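Local coordinates for protein beta sliding clamp (Bartonella birtlesii LL-WM9, PDB 6DEG) that probably encircles DNA as a ring-shaped head-to-tail homodimer, tethering DNA polymerases and other proteins to it and so conferring processivity, at residues L59-S64 / V245-K250; V50-T55 / E63-N68; L22-R27 / L221-D226. All blocks are in the same frame, centred on the assembly; numbering follows the deposited sequence.

Interaction 1 (L59-S64 / V245-K250); sequences LEVTES and VVFTSK
Phe247 packs against Leu59 and Val61 where strand 59-66 of the N-terminal domain pairs antiparallel with strand 245-250 of the central domain, making one sheet across the domain boundary, as in the sliding clamp fold. The side chain of Phe247 leaves with CG anti to the backbone N (chi1 -175°), and its ring leans across to the other strand. There Val61 CG2 comes within 3.5 Å of Phe247 CD1 at an oblique angle. Leu59 holds the far end of the ring with both methyls: CD1 meets it at the edge, in the ring plane, while CD2 comes in obliquely and lies 3.7 Å from Phe247 CZ. The same CD2 of Leu59 also touches CB of Ser249, 3.4 Å away. Further along this face Val61 CG1 meets Val245 CG1, and Glu63 lays its CG against Val245 CG2 while sending its carboxylate to Arg24. Helices 15-26 and 211-222 cover these residues. Four backbone hydrogen bonds fix the register, two between Glu60 and Thr248 and two between Thr62 and Val246. On the opposite, partly exposed face, Glu60 runs beside Thr248 and Thr62 beside Val246, each pair pointing the same way. Thr62 OG1, set between its own backbone N and carbonyl carbon (chi1 84°), lies 3.2 Å from Val246 CB.

Interaction 2 (V50-T55 / E63-N68); sequences VQLKAT and ESFTVN
Val50 lies over one face of the Phe65 ring, its CB above the ring and its CG1 3.7 Å from Phe65 CE1. The two side chains leave neighbouring strands of a beta hairpin, 49-55 and 59-66, from the same face of the sheet and run side by side. Phe65 can lie this way because its CG sits between the backbone N and the carbonyl carbon (chi1 57°), which turns the ring along the sheet toward the partner strand. Leu52 CD1 approaches the same carbon, Phe65 CE1, more loosely and at a slant, 4.3 Å away. The other branch of Val50 is used where the strand gives way to loop: its CG2 packs on Val67 CG2 at 3.6 Å, extending the apolar contact past the end of the strand.

Four hydrogen bonds pair the backbones. Val50 and Phe65 exchange two, the one from Val50 N to Phe65 O being nearly straight (172°), and Leu52 and Glu63 exchange two more. Between them Gln51 faces Ser64 in a non-hydrogen-bonded pair on the other side of the sheet, where Ser64 OG lies 3.4 Å from Gln51 CB. The CA of Ser64 comes within 3.0 Å of Val50 O, a CA-H...O contact.

Helix 15-26 lies against the face carrying Leu52 and Phe65, with Phe18 touching both. Strand 40-46 flanks the hairpin on one side, its Ile43 meeting Val50 and Leu52, and strand 245-250 continues the sheet on the other.

Interaction 3 (L22-R27 / L221-D226); sequences LGRVHR and LSEEID
NH2 of Arg24 and OE2 of Glu224 stand 2.8 Å apart in a salt bridge between the N-terminal and central domains. The oxygen sits over a face of the guanidinium, well out of its plane, and lies away from the direction of any of its N-H bonds, so the attraction is between charges. The two side chains cross at about a right angle, with the planes of their charged groups 27° apart. Arg24 gets there extended, from CG to NE, while Glu224 bends at chi2 (-83°) to bring its carboxylate over the guanidinium. The stronger acidic partner of Arg24 is Glu63, in a salt bridge to its NH1.

Glu223 comes in from the opposite direction to Arg27. Glu223 OE2 lies at the edge of the Arg27 guanidinium, near its plane and 3.1 Å from Arg27 NH2, in a salt bridge that includes a weak hydrogen bond. Glu223 OE2 also rests on the aliphatic part of Arg24, 3.4 Å from Arg24 CG, the Arg24 and Glu223 side chains running past one another in opposite senses.

This polar surface contact joins the last residues of helix 15-26 and Arg27 beyond to the residues just after helix 211-222; Leu220 and Lys219 of that helix touch Arg24 and Arg27, respectively, and helix 142-150 lies beside Leu221 and Asp226.

In the fold
Strand 59-66 is common to interactions 1 and 2: one side pairs with strand 245-250, the other with strand 49-55, and the two contacts share Glu63 and Ser64, their centres about 11 Å apart. Interaction 3 makes a second, polar link between the same two domains that interaction 1 joins, with the centres of those two contacts also about 11 Å apart. Arg24 ties all three together: its NH1 lies 2.6 Å from Glu63 OE2 in a salt bridge, and its CD packs 3.7 Å from Val245 CG2. Leu22 adds an apolar touch, its CD1 4.0 Å from Leu52 CD1. Interactions 1 and 3 thus span the junction of the two domains, while interaction 2 lies within the N-terminal one.

Interaction 1 (L59-S64 / V245-K250)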
loop_
_atom_site.group_PDB
_atom_site.type_symbol
_atom_site.label_atom_id
_atom_site.label_comp_id
_atom_site.label_asym_id
_atom_site.label_seq_id
_atom_site.Cartn_x
_atom_site.Cartn_y
_atom_site.Cartn_z
ATOM N N LEU B 59 23.394 -9.538 -8.328
ATOM C CA LEU B 59 23.703 -8.337 -7.560
ATOM C C LEU B 59 24.251 -8.721 -6.192
ATOM O O LEU B 59 24.061 -9.844 -5.722
ATOM C CB LEU B 59 22.461 -7.447 -7.369
ATOM C CG LEU B 59 21.751 -6.985 -8.640
ATOM C CD1 LEU B 59 20.470 -6.216 -8.308
ATOM C CD2 LEU B 59 22.687 -6.168 -9.499
ATOM N N GLU B 60 24.933 -7.770 -5.552
ATOM C CA GLU B 60 25.430 -7.952 -4.191
ATOM C C GLU B 60 25.433 -6.615 -3.467
ATOM O O GLU B 60 25.928 -5.618 -4.001
ATOM C CB GLU B 60 26.848 -8.539 -4.169
ATOM C CG GLU B 60 27.596 -8.244 -2.864
ATOM C CD GLU B 60 29.101 -8.454 -2.963
ATOM O OE1 GLU B 60 29.544 -9.621 -2.984
ATOM O OE2 GLU B 60 29.843 -7.446 -3.016
ATOM N N VAL B 61 24.890 -6.602 -2.251
ATOM C CA VAL B 61 24.920 -5.440 -1.372
ATOM C C VAL B 61 25.599 -5.828 -0.067
ATOM O O VAL B 61 25.327 -6.898 0.490
ATOM C CB VAL B 61 23.506 -4.889 -1.087
ATOM C CG1 VAL B 61 23.597 -3.560 -0.361
ATOM C CG2 VAL B 61 22.727 -4.730 -2.372
ATOM N N THR B 62 26.485 -4.964 0.418
ATOM C CA THR B 62 27.053 -5.114 1.747
ATOM C C THR B 62 26.939 -3.781 2.463
ATOM O O THR B 62 27.193 -2.728 1.873
ATOM C CB THR B 62 28.518 -5.572 1.725
ATOM O OG1 THR B 62 29.373 -4.437 1.555
ATOM C CG2 THR B 62 28.760 -6.571 0.608
ATOM N N GLU B 63 26.557 -3.830 3.735
ATOM C CA GLU B 63 26.451 -2.635 4.557
ATOM C C GLU B 63 27.039 -2.916 5.931
ATOM O O GLU B 63 26.779 -3.966 6.524
ATOM C CB GLU B 63 24.996 -2.170 4.669
ATOM C CG GLU B 63 24.845 -0.707 5.020
ATOM C CD GLU B 63 24.354 -0.516 6.432
ATOM O OE1 GLU B 63 23.782 -1.476 6.983
ATOM O OE2 GLU B 63 24.527 0.587 6.988
ATOM N N SER B 64 27.836 -1.972 6.429
ATOM C CA SER B 64 28.542 -2.122 7.692
ATOM C C SER B 64 28.205 -0.979 8.639
ATOM O O SER B 64 28.155 0.187 8.233
ATOM C CB SER B 64 30.055 -2.179 7.470
ATOM O OG SER B 64 30.379 -3.077 6.425
ATOM N N VAL B 245 27.357 1.344 2.572
ATOM C CA VAL B 245 26.844 0.403 1.585
ATOM C C VAL B 245 27.900 0.138 0.521
ATOM O O VAL B 245 28.695 1.015 0.165
ATOM C CB VAL B 245 25.540 0.943 0.963
ATOM C CG1 VAL B 245 24.816 -0.153 0.201
ATOM C CG2 VAL B 245 24.648 1.548 2.041
ATOM N N VAL B 246 27.914 -1.093 0.011
ATOM C CA VAL B 246 28.735 -1.461 -1.138
ATOM C C VAL B 246 27.865 -2.291 -2.070
ATOM O O VAL B 246 27.434 -3.392 -1.708
ATOM C CB VAL B 246 29.997 -2.244 -0.735
ATOM C CG1 VAL B 246 30.579 -2.975 -1.939
ATOM C CG2 VAL B 246 31.027 -1.310 -0.117
ATOM N N PHE B 247 27.599 -1.765 -3.262
ATOM C CA PHE B 247 26.746 -2.404 -4.252
ATOM C C PHE B 247 27.569 -2.791 -5.474
ATOM O O PHE B 247 28.380 -1.998 -5.965
ATOM C CB PHE B 247 25.608 -1.460 -4.655
ATOM C CG PHE B 247 24.596 -2.074 -5.580
ATOM C CD1 PHE B 247 24.024 -3.302 -5.295
ATOM C CD2 PHE B 247 24.208 -1.413 -6.733
ATOM C CE1 PHE B 247 23.085 -3.861 -6.146
ATOM C CE2 PHE B 247 23.273 -1.967 -7.587
ATOM C CZ PHE B 247 22.711 -3.192 -7.294
ATOM N N THR B 248 27.348 -4.006 -5.975
ATOM C CA THR B 248 28.107 -4.533 -7.101
ATOM C C THR B 248 27.159 -5.277 -8.033
ATOM O O THR B 248 26.245 -5.966 -7.571
ATOM C CB THR B 248 29.235 -5.455 -6.611
ATOM O OG1 THR B 248 30.205 -4.682 -5.893
ATOM C CG2 THR B 248 29.926 -6.138 -7.780
ATOM N N SER B 249 27.378 -5.142 -9.343
ATOM C CA SER B 249 26.472 -5.710 -10.331
ATOM C C SER B 249 27.237 -6.223 -11.543
ATOM O O SER B 249 28.267 -5.668 -11.930
ATOM C CB SER B 249 25.441 -4.680 -10.801
ATOM O OG SER B 249 24.785 -5.126 -11.976
ATOM N N LYS B 250 26.704 -7.285 -12.146
ATOM C CA LYS B 250 27.195 -7.749 -13.432
ATOM C C LYS B 250 26.831 -6.748 -14.523
ATOM O O LYS B 250 26.058 -5.808 -14.315
ATOM C CB LYS B 250 26.606 -9.117 -13.777
ATOM C CG LYS B 250 27.082 -10.263 -12.908
ATOM C CD LYS B 250 26.856 -11.590 -13.611
ATOM C CE LYS B 250 26.819 -12.741 -12.625
ATOM N NZ LYS B 250 25.532 -13.488 -12.717
#

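Interaction 2 (V50-T55 / E63-N68)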
loop_
_atom_site.group_PDB
_atom_site.type_symbol
_atom_site.label_atom_id
_atom_site.label_comp_id
_atom_site.label_asym_id
_atom_site.label_seq_id
_atom_site.Cartn_x
_atom_site.Cartn_y
_atom_site.Cartn_z
ATOM N N VAL B 50 29.971 -4.498 11.958
ATOM C CA VAL B 50 29.179 -5.631 11.492
ATOM C C VAL B 50 28.798 -5.387 10.042
ATOM O O VAL B 50 28.237 -4.338 9.709
ATOM C CB VAL B 50 27.923 -5.840 12.354
ATOM C CG1 VAL B 50 26.888 -6.646 11.585
ATOM C CG2 VAL B 50 28.286 -6.548 13.655
ATOM N N GLN B 51 29.070 -6.371 9.189
ATOM C CA GLN B 51 28.808 -6.271 7.761
ATOM C C GLN B 51 27.769 -7.311 7.372
ATOM O O GLN B 51 27.980 -8.512 7.567
ATOM C CB GLN B 51 30.096 -6.462 6.957
ATOM C CG GLN B 51 29.886 -6.588 5.464
ATOM C CD GLN B 51 31.159 -6.951 4.731
ATOM O OE1 GLN B 51 31.220 -7.962 4.033
ATOM N NE2 GLN B 51 32.186 -6.124 4.882
ATOM N N LEU B 52 26.652 -6.843 6.824
ATOM C CA LEU B 52 25.632 -7.695 6.235
ATOM C C LEU B 52 25.860 -7.778 4.733
ATOM O O LEU B 52 26.235 -6.788 4.103
ATOM C CB LEU B 52 24.235 -7.146 6.521
ATOM C CG LEU B 52 24.022 -6.622 7.940
ATOM C CD1 LEU B 52 22.845 -5.669 7.994
ATOM C CD2 LEU B 52 23.821 -7.778 8.894
ATOM N N LYS B 53 25.650 -8.961 4.163
ATOM C CA LYS B 53 25.883 -9.159 2.739
ATOM C C LYS B 53 24.921 -10.217 2.216
ATOM O O LYS B 53 24.680 -11.230 2.877
ATOM C CB LYS B 53 27.336 -9.566 2.460
ATOM N N ALA B 54 24.386 -9.979 1.019
ATOM C CA ALA B 54 23.484 -10.924 0.373
ATOM C C ALA B 54 23.548 -10.717 -1.132
ATOM O O ALA B 54 23.979 -9.665 -1.613
ATOM C CB ALA B 54 22.045 -10.766 0.878
ATOM N N THR B 55 23.106 -11.730 -1.876
ATOM C CA THR B 55 23.222 -11.693 -3.326
ATOM C C THR B 55 22.114 -12.512 -3.975
ATOM O O THR B 55 21.574 -13.445 -3.376
ATOM C CB THR B 55 24.587 -12.218 -3.795
ATOM O OG1 THR B 55 24.638 -12.195 -5.228
ATOM C CG2 THR B 55 24.816 -13.646 -3.306
ATOM N N GLU B 63 26.557 -3.830 3.735
ATOM C CA GLU B 63 26.451 -2.635 4.557
ATOM C C GLU B 63 27.039 -2.916 5.931
ATOM O O GLU B 63 26.779 -3.966 6.524
ATOM C CB GLU B 63 24.996 -2.170 4.669
ATOM C CG GLU B 63 24.845 -0.707 5.020
ATOM C CD GLU B 63 24.354 -0.516 6.432
ATOM O OE1 GLU B 63 23.782 -1.476 6.983
ATOM O OE2 GLU B 63 24.527 0.587 6.988
ATOM N N SER B 64 27.836 -1.972 6.429
ATOM C CA SER B 64 28.542 -2.122 7.692
ATOM C C SER B 64 28.205 -0.979 8.639
ATOM O O SER B 64 28.155 0.187 8.233
ATOM C CB SER B 64 30.055 -2.179 7.470
ATOM O OG SER B 64 30.379 -3.077 6.425
ATOM N N PHE B 65 27.978 -1.320 9.904
ATOM C CA PHE B 65 27.790 -0.336 10.961
ATOM C C PHE B 65 28.637 -0.721 12.166
ATOM O O PHE B 65 28.892 -1.899 12.414
ATOM C CB PHE B 65 26.303 -0.185 11.361
ATOM C CG PHE B 65 25.641 -1.466 11.813
ATOM C CD1 PHE B 65 25.392 -2.496 10.918
ATOM C CD2 PHE B 65 25.215 -1.616 13.122
ATOM C CE1 PHE B 65 24.771 -3.661 11.329
ATOM C CE2 PHE B 65 24.590 -2.779 13.533
ATOM C CZ PHE B 65 24.372 -3.801 12.636
ATOM N N THR B 66 29.079 0.292 12.903
ATOM C CA THR B 66 30.007 0.103 14.007
ATOM C C THR B 66 29.250 -0.388 15.231
ATOM O O THR B 66 28.242 0.203 15.621
ATOM C CB THR B 66 30.728 1.411 14.330
ATOM O OG1 THR B 66 29.789 2.491 14.322
ATOM C CG2 THR B 66 31.816 1.698 13.307
ATOM N N VAL B 67 29.730 -1.472 15.834
ATOM C CA VAL B 67 29.104 -2.039 17.028
ATOM C C VAL B 67 30.187 -2.475 18.003
ATOM O O VAL B 67 31.306 -2.812 17.602
ATOM C CB VAL B 67 28.191 -3.252 16.711
ATOM C CG1 VAL B 67 27.337 -3.005 15.479
ATOM C CG2 VAL B 67 29.013 -4.530 16.554
ATOM N N ASN B 68 29.865 -2.409 19.294
ATOM C CA ASN B 68 30.719 -2.985 20.322
ATOM C C ASN B 68 30.470 -4.488 20.320
ATOM O O ASN B 68 29.346 -4.939 20.570
ATOM C CB ASN B 68 30.417 -2.348 21.675
ATOM C CG ASN B 68 30.717 -0.860 21.690
ATOM O OD1 ASN B 68 31.722 -0.416 21.133
ATOM N ND2 ASN B 68 29.841 -0.080 22.310
#

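Interaction 3 (L22-R27 / L221-D226)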
loop_
_atom_site.group_PDB
_atom_site.type_symbol
_atom_site.label_atom_id
_atom_site.label_comp_id
_atom_site.label_asym_id
_atom_site.label_seq_id
_atom_site.Cartn_x
_atom_site.Cartn_y
_atom_site.Cartn_z
ATOM N N LEU B 22 19.304 -3.536 8.052
ATOM C CA LEU B 22 18.787 -4.756 7.455
ATOM C C LEU B 22 17.879 -4.490 6.266
ATOM O O LEU B 22 17.769 -5.343 5.380
ATOM C CB LEU B 22 18.022 -5.558 8.508
ATOM C CG LEU B 22 18.010 -7.069 8.324
ATOM C CD1 LEU B 22 19.424 -7.602 8.391
ATOM C CD2 LEU B 22 17.140 -7.706 9.390
ATOM N N GLY B 23 17.211 -3.336 6.235
ATOM C CA GLY B 23 16.386 -2.996 5.091
ATOM C C GLY B 23 17.169 -2.682 3.832
ATOM O O GLY B 23 16.609 -2.765 2.735
ATOM N N ARG B 24 18.446 -2.317 3.965
ATOM C CA ARG B 24 19.252 -2.016 2.785
ATOM C C ARG B 24 19.538 -3.274 1.976
ATOM O O ARG B 24 19.358 -3.293 0.753
ATOM C CB ARG B 24 20.558 -1.333 3.198
ATOM C CG ARG B 24 20.388 0.093 3.690
ATOM C CD ARG B 24 21.722 0.704 4.071
ATOM N NE ARG B 24 21.602 2.122 4.393
ATOM C CZ ARG B 24 21.859 2.639 5.589
ATOM N NH1 ARG B 24 22.248 1.851 6.583
ATOM N NH2 ARG B 24 21.726 3.943 5.795
ATOM N N VAL B 25 19.963 -4.349 2.646
ATOM C CA VAL B 25 20.244 -5.605 1.960
ATOM C C VAL B 25 19.010 -6.493 1.867
ATOM O O VAL B 25 19.077 -7.581 1.279
ATOM C CB VAL B 25 21.398 -6.350 2.664
ATOM C CG1 VAL B 25 22.508 -5.378 3.037
ATOM C CG2 VAL B 25 20.893 -7.068 3.896
ATOM N N HIS B 26 17.880 -6.044 2.414
ATOM C CA HIS B 26 16.669 -6.856 2.453
ATOM C C HIS B 26 16.184 -7.228 1.056
ATOM O O HIS B 26 15.810 -8.380 0.806
ATOM C CB HIS B 26 15.589 -6.096 3.221
ATOM C CG HIS B 26 14.242 -6.735 3.163
ATOM N ND1 HIS B 26 13.085 -6.011 2.981
ATOM C CD2 HIS B 26 13.866 -8.031 3.265
ATOM C CE1 HIS B 26 12.051 -6.833 2.974
ATOM N NE2 HIS B 26 12.498 -8.065 3.145
ATOM N N ARG B 27 16.197 -6.266 0.134
ATOM C CA ARG B 27 15.538 -6.435 -1.157
ATOM C C ARG B 27 16.243 -7.458 -2.052
ATOM O O ARG B 27 15.585 -8.189 -2.798
ATOM C CB ARG B 27 15.425 -5.087 -1.863
ATOM C CG ARG B 27 14.067 -4.439 -1.667
ATOM C CD ARG B 27 14.096 -2.957 -1.967
ATOM N NE ARG B 27 15.393 -2.340 -1.706
ATOM C CZ ARG B 27 15.756 -1.820 -0.538
ATOM N NH1 ARG B 27 14.918 -1.841 0.490
ATOM N NH2 ARG B 27 16.953 -1.263 -0.400
ATOM N N LEU B 221 20.225 4.866 -2.817
ATOM C CA LEU B 221 20.567 6.274 -2.658
ATOM C C LEU B 221 19.444 7.089 -2.031
ATOM O O LEU B 221 19.712 8.165 -1.485
ATOM C CB LEU B 221 20.959 6.884 -4.003
ATOM C CG LEU B 221 21.830 6.010 -4.904
ATOM C CD1 LEU B 221 21.872 6.585 -6.310
ATOM C CD2 LEU B 221 23.232 5.880 -4.330
ATOM N N SER B 222 18.197 6.612 -2.097
ATOM C CA SER B 222 17.106 7.309 -1.423
ATOM C C SER B 222 17.217 7.192 0.092
ATOM O O SER B 222 16.782 8.095 0.815
ATOM C CB SER B 222 15.754 6.765 -1.894
ATOM O OG SER B 222 15.710 5.351 -1.817
ATOM N N GLU B 223 17.785 6.092 0.588
ATOM C CA GLU B 223 17.835 5.807 2.014
ATOM C C GLU B 223 19.167 6.193 2.653
ATOM O O GLU B 223 19.485 5.704 3.742
ATOM C CB GLU B 223 17.530 4.328 2.267
ATOM C CG GLU B 223 18.377 3.362 1.467
ATOM C CD GLU B 223 17.658 2.054 1.190
ATOM O OE1 GLU B 223 16.419 2.075 1.036
ATOM O OE2 GLU B 223 18.334 1.007 1.120
ATOM N N GLU B 224 19.954 7.048 2.003
ATOM C CA GLU B 224 21.209 7.503 2.583
ATOM C C GLU B 224 21.350 9.006 2.392
ATOM O O GLU B 224 20.757 9.600 1.490
ATOM C CB GLU B 224 22.415 6.775 1.974
ATOM C CG GLU B 224 22.863 5.555 2.772
ATOM C CD GLU B 224 23.770 5.917 3.935
ATOM O OE1 GLU B 224 24.120 7.107 4.071
ATOM O OE2 GLU B 224 24.132 5.010 4.716
ATOM N N ILE B 225 22.154 9.615 3.268
ATOM C CA ILE B 225 22.424 11.043 3.164
ATOM C C ILE B 225 23.341 11.315 1.979
ATOM O O ILE B 225 24.035 10.429 1.467
ATOM C CB ILE B 225 23.034 11.587 4.464
ATOM C CG1 ILE B 225 24.345 10.866 4.772
ATOM C CG2 ILE B 225 22.053 11.443 5.609
ATOM C CD1 ILE B 225 25.060 11.407 5.981
ATOM N N ASP B 226 23.331 12.568 1.537
ATOM C CA ASP B 226 24.179 12.974 0.429
ATOM C C ASP B 226 25.646 12.771 0.784
ATOM O O ASP B 226 26.071 13.016 1.913
ATOM C CB ASP B 226 23.924 14.437 0.082
ATOM C CG ASP B 226 24.562 14.841 -1.225
ATOM O OD1 ASP B 226 25.002 13.945 -1.978
ATOM O OD2 ASP B 226 24.623 16.056 -1.506
#